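Local structure of glycoside hydrolase family 43 (Halothermothrix orenii, 4QQS) at residues 5-9 with 286-291; 204-210 with 222-228; 241-245 with 299-304. The protein hydrolyses O-glycosidic bonds as a thermostable family-43 glycosidase with alpha-L-arabinofuranosidase activity, probably in the breakdown of xylan and related polysaccharides. All blocks are in the same frame, centred on the assembly; numbering follows the deposited sequence.

Contact 1: residues 5-9 with 286-291; sequences YTNPV and TVNIDR
N7 ND2 is gripped by two carbonyl oxygens: I289 O across the contact, at 2.8 Å with a nearly straight N-H...O angle of 164°, and the backbone oxygen of T305. The I289 oxygen lies in the amide plane of N7. The other end of the same amide accepts from the strand, I289 N standing 2.9 Å from N7 OD1. One side-chain amide therefore satisfies both the N-H and the C=O of I289, on the edge of strand 286-291 where R291, two residues on, pairs with K302.

Y5 has its CG wedged between the backbone N and the carbonyl carbon (chi1 75°), which points the ring, hydroxyl end first, at the strand. I289 CG1 sits over one ring face, 3.9 Å from the Y5 centroid, a CH-pi contact. At the rim the Y5 hydroxyl donates to D290 OD1 over 2.9 Å, reaching the oxygen from its anti side and well above the carboxylate plane. T305 OG1 also bonds D290 OD1, while Y272 OH takes OD2. R291 NH1 lies near the edge of the Y5 ring, although its guanidinium is bound by E267 and P310.

P8, which follows a cis peptide, sets its CB 3.2 Å from V287 O. Beyond it, V9 CG2 meets I289 CG2 at 3.9 Å. A water 2.7 Å from V9 O also approaches V287 O and T286 OG1, itself hydrogen-bonded to I12 O.

D290 is thus a buried carboxylate served by three hydroxyls, a setting that would probably stabilise its charge, while the N7 amide closes the neighbouring stretch of strand edge.

Contact 2: residues 204-210 with 222-228; sequences GKYYMMY and IGYAVAE
Y206, M208 and Y210 pair with A227, A225 and G223 through six backbone hydrogen bonds, all 2.9 Å from N to O, between antiparallel strands whose axes approach to 4.6 Å at 156°. At the open end of the hairpin, past the pair of Y206 with A227, a water donates to both G204 O and E228 O.

In the non-hydrogen-bonded pair of Y207 and V226, V226 CG2 lies over one face of the Y207 ring, 4.1 Å from its centroid, as a CH-pi contact. Y224 comes to the edge of that ring, CE1 standing 3.7 Å from Y207 CD2, with the two planes turned obliquely by 46°. The Y224 hydroxyl continues to L299 N. M209, also on this face, brings its CE to I222 CG2 at 4.2 Å.

On the reverse face, the Y206 ring turns its edge to the carbonyls of A227 and E228, CE1 lying 3.5 Å from E228 O, and its hydroxyl bonds D132. Y210 has a chi1 of 67°, which swings its ring across G223, where no side chain intervenes; Y210 OH bonds E185.

This regular antiparallel hairpin belongs to the five-bladed beta-propeller of the GH43 family, and its Y210 side chain lies about 7 Å from that of the predicted proton donor E195.

Contact 3: residues 241-245 with 299-304; sequences PILSK and LKVKGP
Apolar packing carries the direct part of this contact, and V301 is at its middle, its two methyls divided between neighbouring residues of segment 241-245. V301 CG1 meets L243 CD1 at 3.7 Å, while V301 CG2 turns to I242 CD1. The isoleucine reaches further along the strand: its CD1 lies 4.1 Å from L299 CG, and its CG2 branch rests against the L299 carbonyl oxygen. I242 CG1 sits between the backbone N and the carbonyl carbon (chi1 67°), which sends the longer branch out to CD1 between L299 and V301.

The same L243 methyl, CD1, also packs on P304, 3.6 Å from its CD and close to its N, the leucine and the proline ring running past each other in opposite directions. The ring is met from a second quarter by S244 O, 3.4 Å from P304 CD.

Water supplies the polar links, since no hydrogen bond passes directly between the segments. One water donates to I242 O (2.9 Å) and accepts from V301 N (2.9 Å). A second lies 2.7 Å from G303 O and also approaches I242 O, with more acceptors nearby than protons to give. A third accepts from S244 N and makes only a weak bond to G303 O.

Backbone shape sets these positions. I242 and L243 both face I222 in a classic beta bulge, whereas K302 centres an inverse gamma turn that precedes the cis peptide before P304.

The contact is a seam of methyl and proline contacts, with bridging waters as its polar links. I242 O and V301 N are too far apart to pair as in a sheet; a water spans the gap between them, so these two backbone groups are linked indirectly.

Overall arrangement
Contact 3 lies between the other two in the backbone network. Its centre is 13 Å from that of contact 1, and the adjoining strands 285-295 and 298-302 join them through a probable hydrogen bond, R291 O to K302 N at 2.9 Å. On its other side, 14 Å from contact 2 between centres, I222 O probably bonds I242 N at 2.8 Å. Contacts 1 and 2 do not touch, their nearest atoms being about 8 Å apart. Both approach the predicted active site: the V287 side chain is about 9 Å from that of D17, and the Y210 side chain about 8 Å from that of D126, predicted to modulate the pKa of the proton donor. Contact 3 lies away from the annotated sites.

Contact 1: residues 5-9 with 286-291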
ATOM      1  N   TYR A   5      -2.475 -22.940  -2.241  1.00 17.61           N
ATOM      2  CA  TYR A   5      -2.647 -22.030  -1.108  1.00 16.97           C
ATOM      3  C   TYR A   5      -4.132 -21.788  -0.851  1.00 16.24           C
ATOM      4  O   TYR A   5      -4.954 -21.896  -1.759  1.00 16.07           O
ATOM      5  CB  TYR A   5      -1.912 -20.696  -1.320  1.00 16.44           C
ATOM      6  CG  TYR A   5      -2.573 -19.735  -2.290  1.00 14.92           C
ATOM      7  CD1 TYR A   5      -3.532 -18.827  -1.861  1.00 14.43           C
ATOM      8  CD2 TYR A   5      -2.219 -19.715  -3.638  1.00 14.28           C
ATOM      9  CE1 TYR A   5      -4.124 -17.935  -2.748  1.00 13.70           C
ATOM     10  CE2 TYR A   5      -2.802 -18.825  -4.525  1.00 13.78           C
ATOM     11  CZ  TYR A   5      -3.758 -17.937  -4.070  1.00 13.21           C
ATOM     12  OH  TYR A   5      -4.330 -17.058  -4.960  1.00 13.51           O
ATOM     13  N   THR A   6      -4.465 -21.447   0.392  1.00 16.58           N
ATOM     14  CA  THR A   6      -5.811 -21.021   0.753  1.00 16.40           C
ATOM     15  C   THR A   6      -5.675 -19.745   1.558  1.00 14.64           C
ATOM     16  O   THR A   6      -4.978 -19.725   2.570  1.00 15.42           O
ATOM     17  CB  THR A   6      -6.548 -22.086   1.597  1.00 18.79           C
ATOM     18  OG1 THR A   6      -6.625 -23.318   0.869  1.00 20.04           O
ATOM     19  CG2 THR A   6      -7.959 -21.645   1.938  1.00 19.87           C
ATOM     20  N   ASN A   7      -6.329 -18.684   1.101  1.00 12.94           N
ATOM     21  CA  ASN A   7      -6.354 -17.448   1.855  1.00 11.70           C
ATOM     22  C   ASN A   7      -7.142 -17.625   3.140  1.00 11.94           C
ATOM     23  O   ASN A   7      -8.050 -18.451   3.198  1.00 13.44           O
ATOM     24  CB  ASN A   7      -7.006 -16.337   1.034  1.00 10.98           C
ATOM     25  CG  ASN A   7      -6.087 -15.760  -0.008  1.00 10.03           C
ATOM     26  OD1 ASN A   7      -4.901 -15.525   0.249  1.00 10.01           O
ATOM     27  ND2 ASN A   7      -6.636 -15.489  -1.184  1.00 10.11           N
ATOM     28  N   PRO A   8      -6.825 -16.831   4.165  1.00 12.11           N
ATOM     29  CA  PRO A   8      -5.717 -15.871   4.218  1.00 12.04           C
ATOM     30  C   PRO A   8      -4.366 -16.574   4.403  1.00 12.49           C
ATOM     31  O   PRO A   8      -4.243 -17.423   5.267  1.00 15.93           O
ATOM     32  CB  PRO A   8      -6.045 -15.030   5.461  1.00 12.41           C
ATOM     33  CG  PRO A   8      -7.497 -15.268   5.720  1.00 13.09           C
ATOM     34  CD  PRO A   8      -7.720 -16.686   5.325  1.00 12.20           C
ATOM     35  N   VAL A   9      -3.355 -16.221   3.619  1.00 12.29           N
ATOM     36  CA  VAL A   9      -2.074 -16.914   3.665  1.00 12.29           C
ATOM     37  C   VAL A   9      -1.217 -16.453   4.838  1.00 12.47           C
ATOM     38  O   VAL A   9      -1.081 -15.251   5.089  1.00 13.80           O
ATOM     39  CB  VAL A   9      -1.273 -16.791   2.348  1.00 13.07           C
ATOM     40  CG1 VAL A   9      -1.979 -17.528   1.231  1.00 13.43           C
ATOM     41  CG2 VAL A   9      -1.014 -15.340   1.984  1.00 13.28           C
ATOM     42  N   THR A 286      -6.131  -9.206   7.888  1.00  8.68           N
ATOM     43  CA  THR A 286      -5.321 -10.374   7.626  1.00  8.93           C
ATOM     44  C   THR A 286      -4.870 -10.362   6.161  1.00  7.98           C
ATOM     45  O   THR A 286      -5.473  -9.701   5.327  1.00  8.64           O
ATOM     46  CB  THR A 286      -6.093 -11.652   8.015  1.00 10.44           C
ATOM     47  OG1 THR A 286      -5.233 -12.793   7.983  1.00 10.79           O
ATOM     48  CG2 THR A 286      -7.270 -11.879   7.107  1.00 10.76           C
ATOM     49  N   VAL A 287      -3.785 -11.068   5.869  1.00  8.30           N
ATOM     50  CA  VAL A 287      -3.105 -11.025   4.589  1.00  8.21           C
ATOM     51  C   VAL A 287      -3.637 -12.075   3.617  1.00  7.73           C
ATOM     52  O   VAL A 287      -3.878 -13.226   4.001  1.00  8.64           O
ATOM     53  CB  VAL A 287      -1.588 -11.246   4.808  1.00  9.60           C
ATOM     54  CG1 VAL A 287      -0.836 -11.249   3.492  1.00 11.40           C
ATOM     55  CG2 VAL A 287      -1.008 -10.182   5.734  1.00 10.16           C
ATOM     56  N   ASN A 288      -3.774 -11.680   2.353  1.00  7.53           N
ATOM     57  CA  ASN A 288      -4.277 -12.526   1.274  1.00  7.76           C
ATOM     58  C   ASN A 288      -3.482 -12.268   0.015  1.00  7.55           C
ATOM     59  O   ASN A 288      -2.931 -11.177  -0.167  1.00  7.83           O
ATOM     60  CB  ASN A 288      -5.733 -12.212   0.954  1.00  7.98           C
ATOM     61  CG  ASN A 288      -6.618 -12.280   2.164  1.00  8.95           C
ATOM     62  OD1 ASN A 288      -7.141 -13.334   2.515  1.00 10.87           O
ATOM     63  ND2 ASN A 288      -6.735 -11.172   2.859  1.00  8.76           N
ATOM     64  N   ILE A 289      -3.453 -13.258  -0.874  1.00  7.75           N
ATOM     65  CA  ILE A 289      -2.890 -13.085  -2.207  1.00  8.04           C
ATOM     66  C   ILE A 289      -3.867 -13.598  -3.249  1.00  8.02           C
ATOM     67  O   ILE A 289      -4.674 -14.497  -2.981  1.00  8.62           O
ATOM     68  CB  ILE A 289      -1.519 -13.792  -2.374  1.00  8.18           C
ATOM     69  CG1 ILE A 289      -1.660 -15.318  -2.353  1.00  9.42           C
ATOM     70  CG2 ILE A 289      -0.533 -13.289  -1.310  1.00  8.87           C
ATOM     71  CD1 ILE A 289      -0.352 -16.035  -2.559  1.00  9.98           C
ATOM     72  N   ASP A 290      -3.803 -13.048  -4.456  1.00  7.78           N
ATOM     73  CA  ASP A 290      -4.539 -13.624  -5.573  1.00  7.96           C
ATOM     74  C   ASP A 290      -3.910 -13.171  -6.884  1.00  7.71           C
ATOM     75  O   ASP A 290      -3.158 -12.199  -6.934  1.00  8.03           O
ATOM     76  CB  ASP A 290      -6.045 -13.267  -5.522  1.00  8.24           C
ATOM     77  CG  ASP A 290      -6.884 -14.260  -4.713  1.00  8.39           C
ATOM     78  OD1 ASP A 290      -6.732 -15.490  -4.906  1.00  9.28           O
ATOM     79  OD2 ASP A 290      -7.744 -13.794  -3.916  1.00  8.75           O
ATOM     80  N   ARG A 291      -4.219 -13.896  -7.953  1.00  8.29           N
ATOM     81  CA  ARG A 291      -3.631 -13.630  -9.254  1.00  8.35           C
ATOM     82  C   ARG A 291      -4.172 -12.348  -9.871  1.00  8.11           C
ATOM     83  O   ARG A 291      -5.370 -12.102  -9.847  1.00  9.61           O
ATOM     84  CB  ARG A 291      -3.862 -14.822 -10.184  1.00  9.16           C
ATOM     85  CG  ARG A 291      -2.980 -15.998  -9.806  1.00 10.29           C
ATOM     86  CD  ARG A 291      -3.211 -17.249 -10.681  1.00 11.72           C
ATOM     87  NE  ARG A 291      -2.084 -18.164 -10.484  1.00 12.78           N
ATOM     88  CZ  ARG A 291      -1.959 -19.047  -9.499  1.00 13.34           C
ATOM     89  NH1 ARG A 291      -2.950 -19.288  -8.653  1.00 13.50           N
ATOM     90  NH2 ARG A 291      -0.827 -19.721  -9.380  1.00 13.96           N
TER
HETATM   91  O   HOH W   1      -2.872 -14.042   6.719  1.00 16.04           O

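Contact 2: residues 204-210 with 222-228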
ATOM      1  N   GLY A 204       3.650   0.214 -21.666  1.00 15.63           N
ATOM      2  CA  GLY A 204       3.862   1.637 -21.827  1.00 15.29           C
ATOM      3  C   GLY A 204       2.919   2.538 -21.052  1.00 14.45           C
ATOM      4  O   GLY A 204       3.116   3.747 -21.046  1.00 15.98           O
ATOM      5  N   LYS A 205       1.897   1.973 -20.413  1.00 12.01           N
ATOM      6  CA  LYS A 205       0.964   2.742 -19.597  1.00 11.25           C
ATOM      7  C   LYS A 205       1.166   2.441 -18.115  1.00  9.60           C
ATOM      8  O   LYS A 205       1.759   1.425 -17.721  1.00 10.11           O
ATOM      9  CB  LYS A 205      -0.480   2.440 -20.002  1.00 13.28           C
ATOM     10  CG  LYS A 205      -0.832   2.906 -21.410  1.00 15.92           C
ATOM     11  CD  LYS A 205      -2.263   2.576 -21.785  1.00 18.11           C
ATOM     12  CE  LYS A 205      -2.584   3.033 -23.197  1.00 20.73           C
ATOM     13  NZ  LYS A 205      -3.888   2.520 -23.684  1.00 22.69           N
ATOM     14  N   TYR A 206       0.631   3.342 -17.304  1.00  8.80           N
ATOM     15  CA  TYR A 206       0.798   3.289 -15.860  1.00  7.99           C
ATOM     16  C   TYR A 206      -0.557   3.020 -15.219  1.00  7.77           C
ATOM     17  O   TYR A 206      -1.560   3.613 -15.595  1.00  8.34           O
ATOM     18  CB  TYR A 206       1.383   4.603 -15.346  1.00  8.56           C
ATOM     19  CG  TYR A 206       2.707   4.946 -15.986  1.00  8.89           C
ATOM     20  CD1 TYR A 206       2.753   5.623 -17.196  1.00  9.46           C
ATOM     21  CD2 TYR A 206       3.908   4.601 -15.398  1.00  9.64           C
ATOM     22  CE1 TYR A 206       3.951   5.941 -17.801  1.00  9.82           C
ATOM     23  CE2 TYR A 206       5.122   4.917 -15.999  1.00 10.39           C
ATOM     24  CZ  TYR A 206       5.135   5.599 -17.201  1.00 10.59           C
ATOM     25  OH  TYR A 206       6.317   5.949 -17.815  1.00 11.68           O
ATOM     26  N   TYR A 207      -0.567   2.103 -14.252  1.00  7.16           N
ATOM     27  CA  TYR A 207      -1.791   1.657 -13.598  1.00  6.88           C
ATOM     28  C   TYR A 207      -1.643   1.865 -12.102  1.00  6.62           C
ATOM     29  O   TYR A 207      -0.749   1.302 -11.482  1.00  8.27           O
ATOM     30  CB  TYR A 207      -2.031   0.168 -13.890  1.00  7.60           C
ATOM     31  CG  TYR A 207      -2.299  -0.080 -15.345  1.00  8.08           C
ATOM     32  CD1 TYR A 207      -1.262  -0.150 -16.278  1.00  9.02           C
ATOM     33  CD2 TYR A 207      -3.593  -0.182 -15.810  1.00  9.69           C
ATOM     34  CE1 TYR A 207      -1.516  -0.320 -17.621  1.00 10.43           C
ATOM     35  CE2 TYR A 207      -3.855  -0.374 -17.164  1.00 11.13           C
ATOM     36  CZ  TYR A 207      -2.813  -0.445 -18.055  1.00 11.34           C
ATOM     37  OH  TYR A 207      -3.049  -0.611 -19.398  1.00 13.88           O
ATOM     38  N   MET A 208      -2.517   2.681 -11.528  1.00  6.21           N
ATOM     39  CA  MET A 208      -2.509   2.961 -10.099  1.00  6.11           C
ATOM     40  C   MET A 208      -3.678   2.227  -9.473  1.00  5.90           C
ATOM     41  O   MET A 208      -4.837   2.569  -9.711  1.00  6.34           O
ATOM     42  CB  MET A 208      -2.694   4.456  -9.826  1.00  6.31           C
ATOM     43  CG  MET A 208      -2.655   4.779  -8.323  1.00  7.16           C
ATOM     44  SD  MET A 208      -3.311   6.377  -7.898  1.00  8.59           S
ATOM     45  CE  MET A 208      -2.152   7.381  -8.813  1.00  9.80           C
ATOM     46  N   MET A 209      -3.370   1.207  -8.694  1.00  5.93           N
ATOM     47  CA  MET A 209      -4.353   0.565  -7.846  1.00  6.16           C
ATOM     48  C   MET A 209      -4.530   1.423  -6.591  1.00  5.92           C
ATOM     49  O   MET A 209      -3.579   2.060  -6.128  1.00  6.65           O
ATOM     50  CB  MET A 209      -3.874  -0.844  -7.502  1.00  6.45           C
ATOM     51  CG  MET A 209      -3.730  -1.697  -8.733  1.00  8.34           C
ATOM     52  SD  MET A 209      -2.956  -3.286  -8.472  1.00  9.09           S
ATOM     53  CE  MET A 209      -4.391  -4.150  -7.821  1.00 10.98           C
ATOM     54  N   TYR A 210      -5.736   1.425  -6.033  1.00  5.78           N
ATOM     55  CA  TYR A 210      -6.014   2.243  -4.856  1.00  6.07           C
ATOM     56  C   TYR A 210      -7.257   1.669  -4.193  1.00  5.51           C
ATOM     57  O   TYR A 210      -7.989   0.874  -4.789  1.00  6.32           O
ATOM     58  CB  TYR A 210      -6.216   3.730  -5.229  1.00  5.95           C
ATOM     59  CG  TYR A 210      -7.468   3.952  -6.034  1.00  5.89           C
ATOM     60  CD1 TYR A 210      -7.486   3.802  -7.411  1.00  6.33           C
ATOM     61  CD2 TYR A 210      -8.667   4.269  -5.407  1.00  6.19           C
ATOM     62  CE1 TYR A 210      -8.654   3.959  -8.127  1.00  6.50           C
ATOM     63  CE2 TYR A 210      -9.835   4.419  -6.124  1.00  7.01           C
ATOM     64  CZ  TYR A 210      -9.826   4.273  -7.486  1.00  6.64           C
ATOM     65  OH  TYR A 210     -10.965   4.437  -8.249  1.00  7.39           O
ATOM     66  N   ILE A 222     -10.925  -2.211  -3.907  1.00  6.03           N
ATOM     67  CA  ILE A 222      -9.810  -1.768  -4.731  1.00  6.22           C
ATOM     68  C   ILE A 222     -10.256  -1.490  -6.152  1.00  6.14           C
ATOM     69  O   ILE A 222     -10.941  -2.314  -6.776  1.00  6.99           O
ATOM     70  CB  ILE A 222      -8.694  -2.838  -4.738  1.00  6.82           C
ATOM     71  CG1 ILE A 222      -8.136  -2.987  -3.320  1.00  9.27           C
ATOM     72  CG2 ILE A 222      -7.601  -2.494  -5.738  1.00  7.45           C
ATOM     73  CD1 ILE A 222      -7.292  -4.220  -3.104  1.00 10.07           C
ATOM     74  N   GLY A 223      -9.848  -0.326  -6.659  1.00  6.13           N
ATOM     75  CA  GLY A 223     -10.024   0.036  -8.048  1.00  6.07           C
ATOM     76  C   GLY A 223      -8.688   0.397  -8.665  1.00  5.60           C
ATOM     77  O   GLY A 223      -7.652   0.355  -8.001  1.00  6.03           O
ATOM     78  N   TYR A 224      -8.715   0.812  -9.930  1.00  5.69           N
ATOM     79  CA  TYR A 224      -7.517   1.386 -10.525  1.00  5.86           C
ATOM     80  C   TYR A 224      -7.828   2.541 -11.453  1.00  5.79           C
ATOM     81  O   TYR A 224      -8.975   2.740 -11.884  1.00  6.02           O
ATOM     82  CB  TYR A 224      -6.653   0.329 -11.242  1.00  6.29           C
ATOM     83  CG  TYR A 224      -7.167  -0.142 -12.582  1.00  6.63           C
ATOM     84  CD1 TYR A 224      -6.718   0.414 -13.762  1.00  7.59           C
ATOM     85  CD2 TYR A 224      -8.096  -1.167 -12.660  1.00  7.23           C
ATOM     86  CE1 TYR A 224      -7.171  -0.046 -14.984  1.00  8.33           C
ATOM     87  CE2 TYR A 224      -8.546  -1.637 -13.874  1.00  7.97           C
ATOM     88  CZ  TYR A 224      -8.089  -1.065 -15.031  1.00  8.62           C
ATOM     89  OH  TYR A 224      -8.526  -1.564 -16.234  1.00 10.68           O
ATOM     90  N   ALA A 225      -6.765   3.275 -11.764  1.00  6.25           N
ATOM     91  CA  ALA A 225      -6.764   4.325 -12.758  1.00  5.80           C
ATOM     92  C   ALA A 225      -5.579   4.119 -13.678  1.00  6.21           C
ATOM     93  O   ALA A 225      -4.611   3.455 -13.308  1.00  6.75           O
ATOM     94  CB  ALA A 225      -6.692   5.697 -12.102  1.00  6.43           C
ATOM     95  N   VAL A 226      -5.664   4.702 -14.871  1.00  6.42           N
ATOM     96  CA  VAL A 226      -4.633   4.551 -15.887  1.00  7.30           C
ATOM     97  C   VAL A 226      -4.152   5.919 -16.343  1.00  7.06           C
ATOM     98  O   VAL A 226      -4.942   6.863 -16.468  1.00  7.88           O
ATOM     99  CB  VAL A 226      -5.109   3.700 -17.088  1.00 10.03           C
ATOM    100  CG1 VAL A 226      -6.222   4.365 -17.852  1.00 13.75           C
ATOM    101  CG2 VAL A 226      -3.963   3.362 -18.029  1.00 11.30           C
ATOM    102  N   ALA A 227      -2.853   5.998 -16.630  1.00  7.24           N
ATOM    103  CA  ALA A 227      -2.231   7.217 -17.130  1.00  7.75           C
ATOM    104  C   ALA A 227      -1.204   6.904 -18.187  1.00  8.04           C
ATOM    105  O   ALA A 227      -0.627   5.823 -18.212  1.00  8.50           O
ATOM    106  CB  ALA A 227      -1.566   7.982 -15.997  1.00  7.78           C
ATOM    107  N   GLU A 228      -0.958   7.886 -19.044  1.00  8.53           N
ATOM    108  CA  GLU A 228       0.087   7.789 -20.048  1.00  9.88           C
ATOM    109  C   GLU A 228       1.454   8.220 -19.544  1.00  9.63           C
ATOM    110  O   GLU A 228       2.456   7.952 -20.194  1.00 10.77           O
ATOM    111  CB  GLU A 228      -0.280   8.619 -21.276  1.00 12.87           C
ATOM    112  CG  GLU A 228      -1.575   8.195 -21.929  1.00 17.21           C
ATOM    113  CD  GLU A 228      -1.837   8.909 -23.235  1.00 21.72           C
ATOM    114  OE1 GLU A 228      -1.520  10.115 -23.330  1.00 23.78           O
ATOM    115  OE2 GLU A 228      -2.368   8.264 -24.165  1.00 23.75           O
TER
HETATM  116  O   HOH W   2       2.158   5.924 -22.103  1.00 26.93           O

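Contact 3: residues 241-245 with 299-304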
ATOM      1  N   PRO A 241     -15.153  -1.428  -8.749  1.00  6.40           N
ATOM      2  CA  PRO A 241     -13.874  -1.941  -8.258  1.00  6.71           C
ATOM      3  C   PRO A 241     -13.478  -3.244  -8.946  1.00  7.20           C
ATOM      4  O   PRO A 241     -14.329  -4.007  -9.414  1.00  8.70           O
ATOM      5  CB  PRO A 241     -14.158  -2.186  -6.769  1.00  7.20           C
ATOM      6  CG  PRO A 241     -15.611  -2.549  -6.744  1.00  7.89           C
ATOM      7  CD  PRO A 241     -16.246  -1.670  -7.792  1.00  7.14           C
ATOM      8  N   ILE A 242     -12.174  -3.506  -8.969  1.00  6.80           N
ATOM      9  CA  ILE A 242     -11.644  -4.762  -9.494  1.00  7.62           C
ATOM     10  C   ILE A 242     -11.500  -5.848  -8.432  1.00  7.92           C
ATOM     11  O   ILE A 242     -11.365  -7.020  -8.784  1.00  9.44           O
ATOM     12  CB  ILE A 242     -10.322  -4.563 -10.266  1.00  8.88           C
ATOM     13  CG1 ILE A 242      -9.184  -4.137  -9.347  1.00  9.86           C
ATOM     14  CG2 ILE A 242     -10.528  -3.569 -11.397  1.00  9.09           C
ATOM     15  CD1 ILE A 242      -7.828  -4.187 -10.052  1.00 11.18           C
ATOM     16  N   LEU A 243     -11.555  -5.477  -7.156  1.00  7.64           N
ATOM     17  CA  LEU A 243     -11.483  -6.450  -6.082  1.00  7.98           C
ATOM     18  C   LEU A 243     -12.396  -5.942  -4.979  1.00  7.87           C
ATOM     19  O   LEU A 243     -12.184  -4.859  -4.418  1.00  8.83           O
ATOM     20  CB  LEU A 243     -10.046  -6.630  -5.621  1.00  9.59           C
ATOM     21  CG  LEU A 243      -9.812  -7.822  -4.693  1.00 12.31           C
ATOM     22  CD1 LEU A 243     -10.176  -9.150  -5.350  1.00 13.52           C
ATOM     23  CD2 LEU A 243      -8.361  -7.858  -4.235  1.00 12.42           C
ATOM     24  N   SER A 244     -13.452  -6.704  -4.711  1.00  8.50           N
ATOM     25  CA  SER A 244     -14.459  -6.289  -3.750  1.00  8.13           C
ATOM     26  C   SER A 244     -14.965  -7.507  -2.973  1.00  8.48           C
ATOM     27  O   SER A 244     -14.642  -8.659  -3.290  1.00  9.16           O
ATOM     28  CB  SER A 244     -15.589  -5.523  -4.441  1.00  9.25           C
ATOM     29  OG  SER A 244     -16.220  -6.332  -5.404  1.00 10.64           O
ATOM     30  N   LYS A 245     -15.743  -7.227  -1.938  1.00  8.34           N
ATOM     31  CA  LYS A 245     -16.147  -8.225  -0.969  1.00  8.83           C
ATOM     32  C   LYS A 245     -16.893  -9.409  -1.581  1.00  9.33           C
ATOM     33  O   LYS A 245     -17.527  -9.322  -2.640  1.00 10.09           O
ATOM     34  CB  LYS A 245     -17.034  -7.564   0.092  1.00  9.65           C
ATOM     35  CG  LYS A 245     -18.379  -7.116  -0.462  1.00 11.24           C
ATOM     36  CD  LYS A 245     -19.195  -6.290   0.515  1.00 12.63           C
ATOM     37  CE  LYS A 245     -20.570  -5.973  -0.080  1.00 14.41           C
ATOM     38  NZ  LYS A 245     -21.358  -5.087   0.785  1.00 16.32           N
ATOM     39  N   LEU A 299      -7.086  -4.342 -16.202  1.00  8.95           N
ATOM     40  CA  LEU A 299      -6.457  -4.988 -15.073  1.00  8.53           C
ATOM     41  C   LEU A 299      -7.509  -5.771 -14.281  1.00  8.56           C
ATOM     42  O   LEU A 299      -8.548  -5.215 -13.914  1.00  8.99           O
ATOM     43  CB  LEU A 299      -5.772  -3.927 -14.216  1.00  8.75           C
ATOM     44  CG  LEU A 299      -4.996  -4.419 -13.005  1.00  8.75           C
ATOM     45  CD1 LEU A 299      -3.911  -5.416 -13.401  1.00  9.28           C
ATOM     46  CD2 LEU A 299      -4.389  -3.220 -12.261  1.00  9.66           C
ATOM     47  N   LYS A 300      -7.243  -7.058 -14.050  1.00  8.97           N
ATOM     48  CA  LYS A 300      -8.201  -7.984 -13.449  1.00  9.58           C
ATOM     49  C   LYS A 300      -7.560  -8.779 -12.322  1.00  9.49           C
ATOM     50  O   LYS A 300      -6.353  -9.031 -12.327  1.00  9.43           O
ATOM     51  CB  LYS A 300      -8.739  -8.961 -14.509  1.00 10.37           C
ATOM     52  CG  LYS A 300      -9.354  -8.276 -15.708  1.00 11.25           C
ATOM     53  CD  LYS A 300     -10.015  -9.278 -16.657  1.00 13.04           C
ATOM     54  CE  LYS A 300     -10.659  -8.591 -17.852  1.00 14.95           C
ATOM     55  NZ  LYS A 300     -11.420  -9.551 -18.697  1.00 16.40           N
ATOM     56  N   VAL A 301      -8.390  -9.180 -11.367  1.00 10.28           N
ATOM     57  CA  VAL A 301      -7.983 -10.082 -10.301  1.00 10.38           C
ATOM     58  C   VAL A 301      -8.849 -11.328 -10.360  1.00 11.01           C
ATOM     59  O   VAL A 301     -10.072 -11.235 -10.476  1.00 12.79           O
ATOM     60  CB  VAL A 301      -8.139  -9.438  -8.901  1.00 11.76           C
ATOM     61  CG1 VAL A 301      -7.687 -10.415  -7.820  1.00 11.87           C
ATOM     62  CG2 VAL A 301      -7.352  -8.159  -8.815  1.00 12.79           C
ATOM     63  N   LYS A 302      -8.216 -12.493 -10.288  1.00 10.72           N
ATOM     64  CA  LYS A 302      -8.948 -13.727 -10.095  1.00 11.91           C
ATOM     65  C   LYS A 302      -9.172 -13.860  -8.594  1.00 11.69           C
ATOM     66  O   LYS A 302      -8.345 -14.398  -7.869  1.00 12.31           O
ATOM     67  CB  LYS A 302      -8.169 -14.919 -10.636  1.00 14.41           C
ATOM     68  CG  LYS A 302      -8.948 -16.208 -10.560  1.00 18.18           C
ATOM     69  CD  LYS A 302      -8.142 -17.395 -11.059  1.00 21.32           C
ATOM     70  CE  LYS A 302      -9.012 -18.644 -11.184  1.00 23.73           C
ATOM     71  NZ  LYS A 302      -9.833 -18.875  -9.963  1.00 25.28           N
ATOM     72  N   GLY A 303     -10.274 -13.317  -8.104  1.00 12.40           N
ATOM     73  CA  GLY A 303     -10.529 -13.320  -6.679  1.00 12.77           C
ATOM     74  C   GLY A 303     -11.610 -12.332  -6.298  1.00 12.34           C
ATOM     75  O   GLY A 303     -12.241 -11.714  -7.157  1.00 13.76           O
ATOM     76  N   PRO A 304     -11.815 -12.153  -5.000  1.00 11.43           N
ATOM     77  CA  PRO A 304     -11.008 -12.734  -3.922  1.00 10.36           C
ATOM     78  C   PRO A 304     -11.365 -14.192  -3.669  1.00 10.57           C
ATOM     79  O   PRO A 304     -12.541 -14.564  -3.739  1.00 11.68           O
ATOM     80  CB  PRO A 304     -11.390 -11.869  -2.729  1.00 10.98           C
ATOM     81  CG  PRO A 304     -12.823 -11.509  -2.998  1.00 12.25           C
ATOM     82  CD  PRO A 304     -12.897 -11.299  -4.482  1.00 12.11           C
TER
HETATM   83  O   HOH W   3     -11.082  -8.019 -11.448  1.00 11.18           O
HETATM   84  O   HOH W   4     -12.423  -9.804  -9.099  1.00 19.93           O
HETATM   85  O   HOH W   5     -13.844  -8.832  -6.858  1.00 14.91           O